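Local atomic coordinates of ArCE4A (Arthrobacter sp. AW19M34-1, PDB entry 5LFZ), a protein that probably removes acetyl groups from N-acetylated sugars of chitin-like polysaccharides as a metal-dependent deacetylase of carbohydrate esterase family 4. Residues Thr196-Thr199 and Val200-Phe204; Leu43-Leu46 and Ser47-His50; Pro66-Leu69 and Lys70-Asp74; Val157-Ala160 and Leu161-Lys165; Ile175-Ser178 and Ser179-Val183. All blocks are in the same frame, centred on the assembly; numbering follows the deposited sequence.

Contact 1 of 5, residues Thr196-Thr199 and Val200-Phe204; sequences TLVT and VDQLF
Thr199 and Gln202 form a capping box, the reciprocal side-chain to backbone pairing that starts an α-helix, here the short helix 200-203. Thr199 sits at the N-cap. Its own amide reaches across to the Gln202 carboxamide, with Thr199 N to Gln202 OE1 at 2.9 Å and an almost straight N-H...O angle of 173°. In return Gln202 N points at Thr199 OG1, a weak bond of 3.3 Å. Threonine suits the position because its hydroxyl stands between its backbone N and carbonyl carbon (chi1 61°), facing the first turn. With CG anti to its carbonyl carbon (chi1 -59°), Gln202 runs its chain back past the hydroxyl, CG lying 3.2 Å from Thr199 OG1, before the carboxamide meets the Thr199 backbone. The first helical bond, Leu203 N to Thr199 O at 3.0 Å, closes the turn. Next to this bond Val198 CG2 rests on Leu203 CB at 3.9 Å, a methyl against a methylene; the two side chains cross at about a right angle. Val198 CB lies 3.5 Å from Gln202 OE1. Without the carboxamide, as in an alanine here, the Thr199 amide would probably lose its acceptor and the first turn part of its cap. Asp201 N and Val200 N find acceptors in Gln78 and Thr54. Strand 196-197 pairs in parallel with strand 26-32, against which Val198 and Leu203 also pack, and Leu197 is covered by helix 177-192.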
loop_
_atom_site.group_PDB
_atom_site.type_symbol
_atom_site.label_atom_id
_atom_site.label_comp_id
_atom_site.label_asym_id
_atom_site.label_seq_id
_atom_site.Cartn_x
_atom_site.Cartn_y
_atom_site.Cartn_z
ATOM N N THR A 196 -6.175 -11.636 -10.613
ATOM C CA THR A 196 -5.309 -12.277 -9.638
ATOM C C THR A 196 -4.731 -11.173 -8.767
ATOM O O THR A 196 -4.249 -10.170 -9.280
ATOM C CB THR A 196 -4.193 -13.082 -10.315
ATOM O OG1 THR A 196 -4.771 -14.185 -11.027
ATOM C CG2 THR A 196 -3.189 -13.609 -9.287
ATOM N N LEU A 197 -4.820 -11.343 -7.452
ATOM C CA LEU A 197 -4.436 -10.280 -6.531
ATOM C C LEU A 197 -3.000 -10.514 -6.085
ATOM O O LEU A 197 -2.650 -11.610 -5.647
ATOM C CB LEU A 197 -5.391 -10.233 -5.341
ATOM C CG LEU A 197 -6.870 -10.178 -5.754
ATOM C CD1 LEU A 197 -7.799 -10.149 -4.558
ATOM C CD2 LEU A 197 -7.131 -8.976 -6.622
ATOM N N VAL A 198 -2.168 -9.485 -6.218
ATOM C CA VAL A 198 -0.728 -9.625 -5.993
ATOM C C VAL A 198 -0.173 -8.478 -5.159
ATOM O O VAL A 198 -0.829 -7.459 -4.984
ATOM C CB VAL A 198 0.059 -9.672 -7.326
ATOM C CG1 VAL A 198 -0.366 -10.860 -8.180
ATOM C CG2 VAL A 198 -0.094 -8.357 -8.093
ATOM N N THR A 199 1.048 -8.643 -4.654
ATOM C CA THR A 199 1.730 -7.537 -3.991
ATOM C C THR A 199 2.278 -6.593 -5.053
ATOM O O THR A 199 2.344 -6.951 -6.225
ATOM C CB THR A 199 2.884 -8.015 -3.099
ATOM O OG1 THR A 199 3.859 -8.685 -3.906
ATOM C CG2 THR A 199 2.371 -8.961 -2.019
ATOM N N VAL A 200 2.664 -5.390 -4.644
ATOM C CA VAL A 200 3.219 -4.416 -5.573
ATOM C C VAL A 200 4.492 -4.962 -6.220
ATOM O O VAL A 200 4.724 -4.781 -7.421
ATOM C CB VAL A 200 3.496 -3.072 -4.857
ATOM C CG1 VAL A 200 4.364 -2.169 -5.703
ATOM C CG2 VAL A 200 2.177 -2.380 -4.512
ATOM N N ASP A 201 5.289 -5.670 -5.427
ATOM C CA ASP A 201 6.514 -6.288 -5.917
ATOM C C ASP A 201 6.219 -7.225 -7.086
ATOM O O ASP A 201 6.837 -7.124 -8.144
ATOM C CB ASP A 201 7.206 -7.048 -4.791
ATOM C CG ASP A 201 8.624 -7.416 -5.134
ATOM O OD1 ASP A 201 9.533 -6.607 -4.855
ATOM O OD2 ASP A 201 8.824 -8.511 -5.695
ATOM N N GLN A 202 5.260 -8.125 -6.889
ATOM C CA GLN A 202 4.859 -9.059 -7.939
ATOM C C GLN A 202 4.310 -8.337 -9.162
ATOM O O GLN A 202 4.582 -8.731 -10.298
ATOM C CB GLN A 202 3.806 -10.035 -7.420
ATOM C CG GLN A 202 4.233 -10.884 -6.237
ATOM C CD GLN A 202 3.091 -11.745 -5.721
ATOM O OE1 GLN A 202 2.201 -11.260 -5.018
ATOM N NE2 GLN A 202 3.101 -13.024 -6.085
ATOM N N LEU A 203 3.536 -7.284 -8.917
ATOM C CA LEU A 203 2.899 -6.528 -9.987
ATOM C C LEU A 203 3.933 -5.941 -10.938
ATOM O O LEU A 203 3.744 -5.950 -12.156
ATOM C CB LEU A 203 2.022 -5.415 -9.409
ATOM C CG LEU A 203 1.254 -4.598 -10.450
ATOM C CD1 LEU A 203 0.203 -5.455 -11.128
ATOM C CD2 LEU A 203 0.619 -3.393 -9.801
ATOM N N PHE A 204 5.040 -5.455 -10.385
ATOM C CA PHE A 204 6.078 -4.829 -11.200
ATOM C C PHE A 204 7.246 -5.756 -11.504
ATOM O O PHE A 204 8.238 -5.328 -12.094
ATOM C CB PHE A 204 6.603 -3.565 -10.515
ATOM C CG PHE A 204 5.648 -2.411 -10.572
ATOM C CD1 PHE A 204 5.613 -1.577 -11.680
ATOM C CD2 PHE A 204 4.780 -2.161 -9.522
ATOM C CE1 PHE A 204 4.731 -0.512 -11.736
ATOM C CE2 PHE A 204 3.896 -1.099 -9.571
ATOM C CZ PHE A 204 3.871 -0.273 -10.683
#

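Contact 2 of 5, residues Leu43-Leu46 and Ser47-His50; sequences LDEL and SEQH
Glu45 and Gln49 are tied through one water, which donates to Glu45 O at 2.9 Å and to Glu45 OE1 at 3.0 Å and accepts from Gln49 NE2 at 2.7 Å. That NH2 group also bonds Pro184 O of helix 177-192, so a long amide suits this bridging place. Glu45 reaches the water because its chain bends at chi2 (-62°), folding the carboxylate back over the helix. There it lies alongside Glu48, which points the same way; Glu45 OE1 and Glu48 OE2 are 3.8 Å apart, the carboxylate planes 56° apart, a like-charge pair, probably unfavourable; the water on Glu45 OE1 may ease it on that side. Asp44 instead forms a salt bridge with Arg71 of helix 66-74.

Helix 39-48 is the crossover of a β-α-β unit between strands 26-32 and 54-57, and it ends here in a Schellman motif. His50, with positive phi, is the C' residue: His50 N bonds Ser47 O at 3.0 Å and Thr51 N bonds Leu46 O. Gln49 N also reaches Leu46 O, from 67° out of the carbonyl plane. Leu43 and Leu46 carry the apolar face, packing on Phe55 and His77, while Leu46 also meets Val183.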
loop_
_atom_site.group_PDB
_atom_site.type_symbol
_atom_site.label_atom_id
_atom_site.label_comp_id
_atom_site.label_asym_id
_atom_site.label_seq_id
_atom_site.Cartn_x
_atom_site.Cartn_y
_atom_site.Cartn_z
ATOM N N LEU A 43 -6.266 -8.176 8.112
ATOM C CA LEU A 43 -5.372 -9.282 7.811
ATOM C C LEU A 43 -6.095 -10.619 7.938
ATOM O O LEU A 43 -5.828 -11.552 7.178
ATOM C CB LEU A 43 -4.159 -9.249 8.736
ATOM C CG LEU A 43 -3.136 -8.143 8.485
ATOM C CD1 LEU A 43 -2.179 -8.058 9.650
ATOM C CD2 LEU A 43 -2.369 -8.416 7.200
ATOM N N ASP A 44 -7.006 -10.707 8.904
ATOM C CA ASP A 44 -7.811 -11.906 9.076
ATOM C C ASP A 44 -8.640 -12.168 7.823
ATOM O O ASP A 44 -8.683 -13.292 7.324
ATOM C CB ASP A 44 -8.729 -11.783 10.296
ATOM C CG ASP A 44 -7.979 -11.885 11.612
ATOM O OD1 ASP A 44 -6.803 -12.312 11.617
ATOM O OD2 ASP A 44 -8.572 -11.538 12.653
ATOM N N GLU A 45 -9.293 -11.127 7.312
ATOM C CA GLU A 45 -10.141 -11.270 6.131
ATOM C C GLU A 45 -9.321 -11.640 4.899
ATOM O O GLU A 45 -9.723 -12.498 4.112
ATOM C CB GLU A 45 -10.930 -9.985 5.866
ATOM C CG GLU A 45 -11.917 -9.601 6.966
ATOM C CD GLU A 45 -13.003 -10.642 7.186
ATOM O OE1 GLU A 45 -13.318 -11.399 6.240
ATOM O OE2 GLU A 45 -13.548 -10.701 8.309
ATOM N N LEU A 46 -8.172 -10.991 4.734
ATOM C CA LEU A 46 -7.285 -11.292 3.620
ATOM C C LEU A 46 -6.811 -12.741 3.682
ATOM O O LEU A 46 -6.760 -13.429 2.662
ATOM C CB LEU A 46 -6.095 -10.334 3.610
ATOM C CG LEU A 46 -6.462 -8.914 3.175
ATOM C CD1 LEU A 46 -5.291 -7.971 3.439
ATOM C CD2 LEU A 46 -6.852 -8.895 1.701
ATOM N N SER A 47 -6.489 -13.197 4.888
ATOM C CA SER A 47 -6.087 -14.579 5.111
ATOM C C SER A 47 -7.191 -15.555 4.715
ATOM O O SER A 47 -6.928 -16.571 4.072
ATOM C CB SER A 47 -5.706 -14.790 6.576
ATOM O OG SER A 47 -5.407 -16.151 6.835
ATOM N N GLU A 48 -8.426 -15.239 5.091
ATOM C CA GLU A 48 -9.556 -16.125 4.824
ATOM C C GLU A 48 -9.756 -16.366 3.331
ATOM O O GLU A 48 -10.274 -17.407 2.930
ATOM C CB GLU A 48 -10.834 -15.560 5.451
ATOM C CG GLU A 48 -10.919 -15.797 6.954
ATOM C CD GLU A 48 -12.085 -15.079 7.607
ATOM O OE1 GLU A 48 -11.878 -14.457 8.672
ATOM O OE2 GLU A 48 -13.207 -15.140 7.060
ATOM N N GLN A 49 -9.331 -15.420 2.502
ATOM C CA GLN A 49 -9.462 -15.602 1.064
ATOM C C GLN A 49 -8.111 -15.682 0.363
ATOM O O GLN A 49 -8.017 -15.418 -0.835
ATOM C CB GLN A 49 -10.307 -14.483 0.464
ATOM C CG GLN A 49 -11.694 -14.405 1.074
ATOM C CD GLN A 49 -12.628 -13.515 0.293
ATOM O OE1 GLN A 49 -12.672 -13.565 -0.936
ATOM N NE2 GLN A 49 -13.385 -12.691 1.003
ATOM N N HIS A 50 -7.080 -16.061 1.122
ATOM C CA HIS A 50 -5.745 -16.334 0.588
ATOM C C HIS A 50 -5.268 -15.216 -0.336
ATOM O O HIS A 50 -4.822 -15.457 -1.457
ATOM C CB HIS A 50 -5.739 -17.679 -0.150
ATOM C CG HIS A 50 -4.376 -18.131 -0.579
ATOM N ND1 HIS A 50 -4.089 -18.498 -1.876
ATOM C CD2 HIS A 50 -3.221 -18.271 0.115
ATOM C CE1 HIS A 50 -2.818 -18.847 -1.963
ATOM N NE2 HIS A 50 -2.269 -18.718 -0.769
HETATM O O HOH W 1 -12.549 -12.430 3.514
#

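Contact 3 of 5, residues Pro66-Leu69 and Lys70-Asp74; sequences PKTL and KRMVD
Lys70 and Pro66, Arg71 and Lys67, and Met72 and Thr68 are successive i to i+4 partners along helix 66-74, an amphipathic α-helix that packs on the parallel sheet of the NodB-homology domain, in this family a distorted (β/α) barrel. It lies against strand 78-81 and helices 39-48 and 94-112. The contact is local, one turn upon the next. Proline fits the first turn, where its missing N-H costs no helical bond, and Pro66 O accepts from Lys70 N at 3.0 Å; Val73 N to Leu69 O follows at 3.2 Å with an N-H...O angle of 162°.

The faces differ in chemistry. Lys70 lays its aliphatic chain back over the first turn, CG 3.5 Å from Pro66 O, then bends at its last torsion (chi4 65°) to bring NZ within 3.9 Å of Pro66 CB. The ammonium is held by a hydrogen bond to Ala111 O of helix 94-112; a long chain suits the place because it carries its charge across to that carbonyl. Arg71 passes its CB over Thr68 O at 3.2 Å and turns at chi3; NE forms a salt bridge with Glu75 OE2, and NH1 a hydrogen bond with Asn40 OD1, with NH2 turned to Asp44, so all three nitrogens have a partner. Asn40 also binds the Thr68 hydroxyl, bridging the two residues.

On the inner face Leu69 and Met72, both buried, pack on Ile79 of strand 78-81. The unbranched, extended methionine crosses the leucine obliquely, its SD 4.2 Å from Leu69 CG.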
loop_
_atom_site.group_PDB
_atom_site.type_symbol
_atom_site.label_atom_id
_atom_site.label_comp_id
_atom_site.label_asym_id
_atom_site.label_seq_id
_atom_site.Cartn_x
_atom_site.Cartn_y
_atom_site.Cartn_z
ATOM N N PRO A 66 4.309 -3.661 16.417
ATOM C CA PRO A 66 5.365 -4.533 15.886
ATOM C C PRO A 66 4.873 -5.929 15.495
ATOM O O PRO A 66 5.273 -6.443 14.453
ATOM C CB PRO A 66 6.361 -4.619 17.045
ATOM C CG PRO A 66 5.531 -4.375 18.267
ATOM C CD PRO A 66 4.517 -3.358 17.844
ATOM N N LYS A 67 4.008 -6.530 16.306
ATOM C CA LYS A 67 3.530 -7.873 16.013
ATOM C C LYS A 67 2.665 -7.894 14.754
ATOM O O LYS A 67 2.676 -8.866 13.995
ATOM C CB LYS A 67 2.765 -8.435 17.212
ATOM C CG LYS A 67 3.572 -8.371 18.503
ATOM C CD LYS A 67 2.823 -8.947 19.689
ATOM C CE LYS A 67 3.524 -8.606 20.997
ATOM N NZ LYS A 67 4.993 -8.837 20.919
ATOM N N THR A 68 1.920 -6.815 14.530
ATOM C CA THR A 68 1.079 -6.709 13.350
ATOM C C THR A 68 1.924 -6.589 12.078
ATOM O O THR A 68 1.575 -7.162 11.046
ATOM C CB THR A 68 0.099 -5.514 13.471
ATOM O OG1 THR A 68 -0.710 -5.696 14.637
ATOM C CG2 THR A 68 -0.805 -5.428 12.256
ATOM N N LEU A 69 3.055 -5.890 12.150
ATOM C CA LEU A 69 3.943 -5.835 10.991
ATOM C C LEU A 69 4.587 -7.198 10.749
ATOM O O LEU A 69 4.776 -7.609 9.601
ATOM C CB LEU A 69 5.015 -4.756 11.159
ATOM C CG LEU A 69 4.645 -3.505 10.359
ATOM C CD1 LEU A 69 3.468 -2.782 11.020
ATOM C CD2 LEU A 69 5.833 -2.577 10.182
ATOM N N LYS A 70 4.897 -7.913 11.825
ATOM C CA LYS A 70 5.424 -9.261 11.671
ATOM C C LYS A 70 4.388 -10.148 10.983
ATOM O O LYS A 70 4.751 -11.018 10.196
ATOM C CB LYS A 70 5.839 -9.856 13.016
ATOM C CG LYS A 70 7.108 -9.248 13.594
ATOM C CD LYS A 70 7.565 -10.022 14.820
ATOM C CE LYS A 70 8.648 -9.277 15.578
ATOM N NZ LYS A 70 8.124 -8.006 16.155
ATOM N N ARG A 71 3.103 -9.921 11.263
ATOM C CA ARG A 71 2.043 -10.656 10.573
ATOM C C ARG A 71 2.095 -10.412 9.073
ATOM O O ARG A 71 1.920 -11.334 8.281
ATOM C CB ARG A 71 0.652 -10.263 11.081
ATOM C CG ARG A 71 0.187 -10.932 12.349
ATOM C CD ARG A 71 -1.323 -10.760 12.499
ATOM N NE ARG A 71 -2.067 -11.552 11.524
ATOM C CZ ARG A 71 -3.394 -11.540 11.404
ATOM N NH1 ARG A 71 -4.127 -10.774 12.200
ATOM N NH2 ARG A 71 -3.991 -12.299 10.490
ATOM N N MET A 72 2.322 -9.164 8.686
ATOM C CA MET A 72 2.359 -8.814 7.271
ATOM C C MET A 72 3.439 -9.593 6.534
ATOM O O MET A 72 3.205 -10.123 5.445
ATOM C CB MET A 72 2.581 -7.314 7.101
ATOM C CG MET A 72 1.435 -6.474 7.638
ATOM S SD MET A 72 1.776 -4.711 7.564
ATOM C CE MET A 72 0.199 -4.064 8.120
ATOM N N VAL A 73 4.622 -9.669 7.134
ATOM C CA VAL A 73 5.722 -10.426 6.551
ATOM C C VAL A 73 5.404 -11.918 6.561
ATOM O O VAL A 73 5.532 -12.589 5.538
ATOM C CB VAL A 73 7.041 -10.169 7.300
ATOM C CG1 VAL A 73 8.150 -11.085 6.770
ATOM C CG2 VAL A 73 7.431 -8.698 7.184
ATOM N N ASP A 74 4.978 -12.421 7.717
ATOM C CA ASP A 74 4.713 -13.847 7.892
ATOM C C ASP A 74 3.610 -14.372 6.976
ATOM O O ASP A 74 3.634 -15.537 6.585
ATOM C CB ASP A 74 4.343 -14.156 9.350
ATOM C CG ASP A 74 5.564 -14.287 10.258
ATOM O OD1 ASP A 74 6.702 -14.305 9.738
ATOM O OD2 ASP A 74 5.387 -14.380 11.495
#

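Contact 4 of 5, residues Val157-Ala160 and Leu161-Lys165; sequences VRIA and LEEAK
Val157 to Glu163 form the last turns of helix 153-163, where successive i to i+4 bonds run from Leu161 N to Val157 O at 2.8 Å down to Ala164 N to Ala160 O at 3.1 Å; in this last bond the donor rises 36° out of the carbonyl plane as Ala164 leaves the helix. Ala164 CB closes to 3.0 Å of Ala160 O, a tight spot that suits a single methyl.

On the solvent side Arg158 and Glu162 lie a turn apart. The arginine CG, anti to the backbone N (chi1 -177°), touches Glu162 CD at 3.8 Å, while the chain bends at chi3 and leaves Arg158 NE 5.0 Å from Glu162 OE1, too far for a salt bridge. The guanidinium and carboxylate planes are 37° apart. Alongside, Ile159 CG2 meets Glu163 OE2 at 3.7 Å, the two side chains pointing the same way.

The short side chains of Ala160 and Val157 meet Leu186, while Leu161 touches Lys189. Glutamates outside, and Val157 and Ala160 buried against helix 177-192, imply a surface helix held by one apolar face; Arg158 meets Glu162 through a methylene laid on the carboxylate, with probably only a weak attraction of charge.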
loop_
_atom_site.group_PDB
_atom_site.type_symbol
_atom_site.label_atom_id
_atom_site.label_comp_id
_atom_site.label_asym_id
_atom_site.label_seq_id
_atom_site.Cartn_x
_atom_site.Cartn_y
_atom_site.Cartn_z
ATOM N N VAL A 157 -15.989 -0.922 -2.645
ATOM C CA VAL A 157 -16.050 -2.085 -3.522
ATOM C C VAL A 157 -16.437 -1.692 -4.948
ATOM O O VAL A 157 -15.809 -2.129 -5.917
ATOM C CB VAL A 157 -17.056 -3.125 -2.994
ATOM C CG1 VAL A 157 -17.264 -4.225 -4.006
ATOM C CG2 VAL A 157 -16.585 -3.694 -1.659
ATOM N N ARG A 158 -17.467 -0.856 -5.074
ATOM C CA ARG A 158 -17.984 -0.489 -6.391
ATOM C C ARG A 158 -16.918 0.189 -7.244
ATOM O O ARG A 158 -16.698 -0.201 -8.393
ATOM C CB ARG A 158 -19.206 0.426 -6.267
ATOM C CG ARG A 158 -19.825 0.783 -7.617
ATOM C CD ARG A 158 -20.947 1.800 -7.486
ATOM N NE ARG A 158 -20.479 3.065 -6.918
ATOM C CZ ARG A 158 -21.234 3.889 -6.194
ATOM N NH1 ARG A 158 -22.503 3.587 -5.942
ATOM N NH2 ARG A 158 -20.722 5.015 -5.720
ATOM N N ILE A 159 -16.255 1.197 -6.681
ATOM C CA ILE A 159 -15.229 1.941 -7.413
ATOM C C ILE A 159 -14.027 1.063 -7.737
ATOM O O ILE A 159 -13.513 1.091 -8.855
ATOM C CB ILE A 159 -14.772 3.190 -6.626
ATOM C CG1 ILE A 159 -15.937 4.176 -6.499
ATOM C CG2 ILE A 159 -13.583 3.867 -7.314
ATOM C CD1 ILE A 159 -15.651 5.366 -5.612
ATOM N N ALA A 160 -13.584 0.273 -6.766
ATOM C CA ALA A 160 -12.461 -0.629 -6.990
ATOM C C ALA A 160 -12.771 -1.624 -8.104
ATOM O O ALA A 160 -11.957 -1.834 -8.999
ATOM C CB ALA A 160 -12.102 -1.362 -5.709
ATOM N N LEU A 161 -13.955 -2.225 -8.055
ATOM C CA LEU A 161 -14.329 -3.241 -9.032
ATOM C C LEU A 161 -14.476 -2.663 -10.435
ATOM O O LEU A 161 -13.956 -3.218 -11.408
ATOM C CB LEU A 161 -15.636 -3.925 -8.622
ATOM C CG LEU A 161 -16.153 -4.993 -9.588
ATOM C CD1 LEU A 161 -15.136 -6.118 -9.733
ATOM C CD2 LEU A 161 -17.511 -5.528 -9.148
ATOM N N GLU A 162 -15.182 -1.545 -10.537
ATOM C CA GLU A 162 -15.563 -1.014 -11.839
ATOM C C GLU A 162 -14.448 -0.238 -12.530
ATOM O O GLU A 162 -14.461 -0.106 -13.752
ATOM C CB GLU A 162 -16.799 -0.121 -11.708
ATOM C CG GLU A 162 -18.050 -0.859 -11.273
ATOM C CD GLU A 162 -19.282 0.027 -11.287
ATOM O OE1 GLU A 162 -19.131 1.262 -11.397
ATOM O OE2 GLU A 162 -20.401 -0.516 -11.188
ATOM N N GLU A 163 -13.491 0.275 -11.761
ATOM C CA GLU A 163 -12.405 1.062 -12.346
ATOM C C GLU A 163 -11.116 0.264 -12.518
ATOM O O GLU A 163 -10.227 0.679 -13.261
ATOM C CB GLU A 163 -12.122 2.305 -11.501
ATOM C CG GLU A 163 -13.202 3.369 -11.572
ATOM C CD GLU A 163 -12.796 4.655 -10.875
ATOM O OE1 GLU A 163 -11.595 4.811 -10.573
ATOM O OE2 GLU A 163 -13.676 5.511 -10.633
ATOM N N ALA A 164 -11.011 -0.870 -11.829
ATOM C CA ALA A 164 -9.819 -1.706 -11.938
ATOM C C ALA A 164 -9.682 -2.253 -13.346
ATOM O O ALA A 164 -10.673 -2.534 -14.020
ATOM C CB ALA A 164 -9.857 -2.850 -10.932
ATOM N N LYS A 165 -8.434 -2.389 -13.776
ATOM C CA LYS A 165 -8.100 -2.978 -15.060
ATOM C C LYS A 165 -6.827 -3.794 -14.849
ATOM O O LYS A 165 -6.214 -3.706 -13.785
ATOM C CB LYS A 165 -7.924 -1.887 -16.120
ATOM C CG LYS A 165 -6.668 -1.052 -15.973
ATOM C CD LYS A 165 -6.781 0.243 -16.766
ATOM C CE LYS A 165 -5.450 0.629 -17.399
ATOM N NZ LYS A 165 -4.984 -0.390 -18.388
#

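Contact 5 of 5, residues Ile175-Ser178 and Ser179-Val183; sequences IHES and SVKAV
His176 places its ring CG between the backbone N and the carbonyl carbon (chi1 57°), which folds the imidazole back against the first turn of helix 177-192, and Ser179 holds OG beside its own backbone N (chi1 -66°) to meet it; His176 NE2 and Ser179 OG stand 3.2 Å apart. Ser179 N lies over one face of that ring, 4.3 Å above the plane, and makes a weak bond of 3.3 Å to His176 O. NE2 is bonded to Asp147 OD2, and the serine hydroxyl to His173 O, so both polar groups are fixed from beyond the helix start. A water adds to this, donating to Ser179 OG at 3.1 Å and lying 3.2 Å from Ser178 OG. Small hydroxyl residues suit this buried first turn: both reach the same water, and Ser179 also a carbonyl, without bulk.

On the outer side Glu177 bends at chi2 (132°). Its CG touches Lys181 CD at 4.0 Å, while Glu177 OE1 and Lys181 NZ lie 4.1 Å apart, beyond a salt bridge, and probably attract; Glu177 OE2 does form one with Arg41. Losing this carboxylate to an alanine would probably leave Arg41 without its charged mate and set the Lys181 chain free to turn.

The nickel(II) ion, bound by Asp33, His82 and His86, is about 10 Å from the His176 side chain, whose ring meets His151 at nearly a right angle. Ala182 packs on Pro153 of helix 153-163, and Val180 and Val183 lie against helix 39-48.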
loop_
_atom_site.group_PDB
_atom_site.type_symbol
_atom_site.label_atom_id
_atom_site.label_comp_id
_atom_site.label_asym_id
_atom_site.label_seq_id
_atom_site.Cartn_x
_atom_site.Cartn_y
_atom_site.Cartn_z
ATOM N N ILE A 175 -7.664 2.872 8.008
ATOM C CA ILE A 175 -7.880 3.829 9.095
ATOM C C ILE A 175 -9.271 3.700 9.678
ATOM O O ILE A 175 -9.604 4.352 10.656
ATOM C CB ILE A 175 -7.703 5.299 8.640
ATOM C CG1 ILE A 175 -8.653 5.645 7.493
ATOM C CG2 ILE A 175 -6.298 5.550 8.216
ATOM C CD1 ILE A 175 -8.734 7.126 7.150
ATOM N N HIS A 176 -10.089 2.859 9.065
ATOM C CA HIS A 176 -11.519 2.905 9.322
ATOM C C HIS A 176 -12.170 1.554 9.073
ATOM O O HIS A 176 -11.646 0.729 8.323
ATOM C CB HIS A 176 -12.124 4.044 8.480
ATOM C CG HIS A 176 -11.859 3.925 7.009
ATOM N ND1 HIS A 176 -12.858 3.936 6.061
ATOM C CD2 HIS A 176 -10.715 3.662 6.341
ATOM C CE1 HIS A 176 -12.319 3.793 4.861
ATOM N NE2 HIS A 176 -11.024 3.601 5.005
ATOM N N GLU A 177 -13.294 1.322 9.747
ATOM C CA GLU A 177 -13.972 0.031 9.717
ATOM C C GLU A 177 -14.413 -0.368 8.315
ATOM O O GLU A 177 -14.500 -1.552 8.003
ATOM C CB GLU A 177 -15.186 0.042 10.653
ATOM C CG GLU A 177 -15.923 -1.286 10.682
ATOM C CD GLU A 177 -16.223 -1.767 12.079
ATOM O OE1 GLU A 177 -17.418 -1.831 12.436
ATOM O OE2 GLU A 177 -15.266 -2.077 12.821
ATOM N N SER A 178 -14.690 0.613 7.464
ATOM C CA SER A 178 -15.263 0.289 6.168
ATOM C C SER A 178 -14.313 -0.542 5.306
ATOM O O SER A 178 -14.764 -1.341 4.502
ATOM C CB SER A 178 -15.703 1.554 5.425
ATOM O OG SER A 178 -14.662 2.484 5.282
ATOM N N SER A 179 -13.005 -0.395 5.493
ATOM C CA SER A 179 -12.072 -1.243 4.761
ATOM C C SER A 179 -12.175 -2.710 5.186
ATOM O O SER A 179 -12.108 -3.613 4.350
ATOM C CB SER A 179 -10.644 -0.733 4.943
ATOM O OG SER A 179 -10.518 0.537 4.329
ATOM N N VAL A 180 -12.347 -2.942 6.482
ATOM C CA VAL A 180 -12.575 -4.286 6.996
ATOM C C VAL A 180 -13.827 -4.900 6.387
ATOM O O VAL A 180 -13.819 -6.049 5.943
ATOM C CB VAL A 180 -12.706 -4.290 8.530
ATOM C CG1 VAL A 180 -13.049 -5.681 9.029
ATOM C CG2 VAL A 180 -11.408 -3.808 9.166
ATOM N N LYS A 181 -14.904 -4.124 6.361
ATOM C CA LYS A 181 -16.174 -4.609 5.836
ATOM C C LYS A 181 -16.150 -4.739 4.314
ATOM O O LYS A 181 -16.847 -5.580 3.747
ATOM C CB LYS A 181 -17.313 -3.687 6.277
ATOM C CG LYS A 181 -17.620 -3.771 7.767
ATOM C CD LYS A 181 -18.701 -2.789 8.177
ATOM C CE LYS A 181 -19.588 -3.359 9.282
ATOM N NZ LYS A 181 -19.001 -4.576 9.909
ATOM N N ALA A 182 -15.344 -3.914 3.654
ATOM C CA ALA A 182 -15.263 -3.946 2.197
ATOM C C ALA A 182 -14.497 -5.153 1.680
ATOM O O ALA A 182 -14.848 -5.722 0.650
ATOM C CB ALA A 182 -14.618 -2.674 1.671
ATOM N N VAL A 183 -13.434 -5.534 2.378
ATOM C CA VAL A 183 -12.493 -6.494 1.810
ATOM C C VAL A 183 -13.071 -7.858 1.419
ATOM O O VAL A 183 -12.771 -8.334 0.323
ATOM C CB VAL A 183 -11.297 -6.692 2.755
ATOM C CG1 VAL A 183 -10.658 -8.063 2.557
ATOM C CG2 VAL A 183 -10.300 -5.604 2.473
HETATM O O HOH W 2 -13.123 1.230 2.768
#

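In the fold
All five contacts are local turns, yet their chemistry follows their depth. Contacts 1 and 5, both at helix starts, are largely buried and rely on specific polar pairings; contacts 2, 3 and 4 are partly buried and show charged residues outside and aliphatic ones inside. Contact 2 is a hub: it touches contact 3, where Leu43 CD1 meets Thr68 CG2 at 3.9 Å, and contact 5, where Glu45 CB meets Val183 CG1 at 3.8 Å. Contact 5 in turn receives contact 4 through Val157 CG2 on Ala182 O. Contacts 3 and 4 lie on opposite sides of the chain's centre, their centres about 28 Å apart, while contact 1 touches none of the others.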